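Local structure of probable transcriptional regulator, ArsR family protein (Rhodococcus sp. RHA1, 3F6O) at residues 22-27 with 58-63. The protein probably acts as a DNA-binding transcription factor of the ArsR family, built as a dimer of winged helix-turn-helix subunits. Residues are numbered along the deposited sequence; the frame is centred on the assembly and turned at random.
Sequences AVLGRL and SGWIRT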
# COMPACT_ATOMS: atom_id res chain seq x y z
N ALA A 22 -7.27 7.22 -7.82
CA ALA A 22 -8.12 8.33 -8.31
C ALA A 22 -9.61 8.11 -8.07
O ALA A 22 -10.39 9.03 -7.71
CB ALA A 22 -7.86 8.59 -9.79
N VAL A 23 -10.04 6.88 -8.33
CA VAL A 23 -11.42 6.49 -8.06
C VAL A 23 -11.72 6.61 -6.58
O VAL A 23 -12.79 7.11 -6.22
CB VAL A 23 -11.67 5.05 -8.53
CG1 VAL A 23 -13.01 4.51 -7.97
CG2 VAL A 23 -11.63 4.95 -10.10
N LEU A 24 -10.83 6.12 -5.73
CA LEU A 24 -11.04 6.24 -4.28
C LEU A 24 -11.12 7.72 -3.85
O LEU A 24 -11.93 8.08 -3.01
CB LEU A 24 -9.97 5.49 -3.49
CG LEU A 24 -10.06 3.97 -3.57
CD1 LEU A 24 -8.85 3.35 -2.85
CD2 LEU A 24 -11.43 3.47 -3.00
N GLY A 25 -10.28 8.56 -4.46
CA GLY A 25 -10.29 10.02 -4.21
C GLY A 25 -11.65 10.60 -4.53
O GLY A 25 -12.20 11.37 -3.75
N ARG A 26 -12.24 10.18 -5.64
CA ARG A 26 -13.56 10.62 -6.01
C ARG A 26 -14.62 10.11 -5.04
O ARG A 26 -15.51 10.88 -4.63
CB ARG A 26 -13.89 10.23 -7.47
CG ARG A 26 -15.36 10.42 -7.86
CD ARG A 26 -15.83 11.92 -7.79
NE ARG A 26 -17.26 12.03 -8.07
CZ ARG A 26 -18.23 11.69 -7.22
NH1 ARG A 26 -17.93 11.21 -6.01
NH2 ARG A 26 -19.49 11.82 -7.58
N LEU A 27 -14.57 8.82 -4.70
CA LEU A 27 -15.57 8.24 -3.81
C LEU A 27 -15.48 8.77 -2.37
O LEU A 27 -16.44 8.68 -1.60
CB LEU A 27 -15.56 6.70 -3.88
CG LEU A 27 -16.06 6.14 -5.23
CD1 LEU A 27 -15.79 4.64 -5.25
CD2 LEU A 27 -17.53 6.45 -5.43
N SER A 58 -11.04 -6.31 -2.82
CA SER A 58 -10.13 -5.98 -1.73
C SER A 58 -10.79 -5.20 -0.57
O SER A 58 -10.13 -4.90 0.44
CB SER A 58 -8.91 -5.23 -2.29
OG SER A 58 -9.31 -4.05 -2.96
N GLY A 59 -12.09 -4.89 -0.68
CA GLY A 59 -12.84 -4.27 0.43
C GLY A 59 -12.87 -2.74 0.45
O GLY A 59 -13.43 -2.15 1.37
N TRP A 60 -12.24 -2.09 -0.54
CA TRP A 60 -12.16 -0.61 -0.59
C TRP A 60 -13.49 0.06 -0.96
O TRP A 60 -13.75 1.19 -0.56
CB TRP A 60 -11.07 -0.14 -1.59
CG TRP A 60 -9.69 -0.20 -1.02
CD1 TRP A 60 -8.74 -1.14 -1.25
CD2 TRP A 60 -9.12 0.72 -0.07
NE1 TRP A 60 -7.59 -0.85 -0.52
CE2 TRP A 60 -7.82 0.28 0.22
CE3 TRP A 60 -9.60 1.88 0.56
CZ2 TRP A 60 -6.97 0.97 1.10
CZ3 TRP A 60 -8.74 2.56 1.42
CH2 TRP A 60 -7.47 2.09 1.70
N ILE A 61 -14.32 -0.62 -1.76
CA ILE A 61 -15.62 -0.07 -2.17
C ILE A 61 -16.70 -1.16 -2.09
O ILE A 61 -16.38 -2.35 -2.04
CB ILE A 61 -15.64 0.57 -3.61
CG1 ILE A 61 -15.60 -0.52 -4.70
CG2 ILE A 61 -14.52 1.64 -3.76
CD1 ILE A 61 -15.63 -0.05 -6.17
N ARG A 62 -17.96 -0.71 -2.09
CA ARG A 62 -19.10 -1.58 -2.33
C ARG A 62 -19.83 -1.07 -3.54
O ARG A 62 -19.95 0.15 -3.73
CB ARG A 62 -20.10 -1.49 -1.18
CG ARG A 62 -19.70 -2.13 0.10
CD ARG A 62 -20.97 -2.32 0.92
NE ARG A 62 -20.68 -2.51 2.33
CZ ARG A 62 -21.47 -3.18 3.17
NH1 ARG A 62 -21.11 -3.30 4.44
NH2 ARG A 62 -22.60 -3.74 2.73
N THR A 63 -20.33 -1.99 -4.35
CA THR A 63 -21.11 -1.62 -5.51
C THR A 63 -22.41 -2.39 -5.53
O THR A 63 -22.53 -3.46 -4.90
CB THR A 63 -20.38 -1.84 -6.85
OG1 THR A 63 -20.32 -3.23 -7.16
CG2 THR A 63 -18.95 -1.23 -6.82
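The two methyls of Leu24 part between Trp60 and Ile61: CD1 goes to the indole, while CD2 meets Ile61 CG2 and also brushes Trp60 CB. CD1 sits 3.6 Å above the ring plane, offset toward the rim, in an off-centre CH-pi contact 29° off the normal of the six-membered ring; Trp60 CE3 and Trp60 CD2 are both 3.8 Å from Leu24 CD1. The indole is fixed from outside the pair: Trp60 NE1 donates a hydrogen bond to the carbonyl O of Ile11, and Phe79 packs edge-to-face with the ring. The remaining contacts are purely aliphatic. Leu24 CD2 reaches Ile61 CG2 at 3.7 Å, and Leu27 CD1 meets the same methyl, Ile61 CG2, at 3.6 Å. With chi1 of Ile61 at 74°, CG1 sits between the backbone N and the carbonyl carbon, which leaves CG2 turned to both leucines. Replacing Leu24 with alanine would probably leave a gap beside the indole and strip Ile61 CG2 of one leucine neighbour. Trp85 of the second subunit also packs on Leu24. The Schellman motif at Gly59 ends helix 45-57, and Trp60 leads into strand 61-66; the leucines thus pack helix 18-28 against the start of the β-wing, as in winged helix-turn-helix domains.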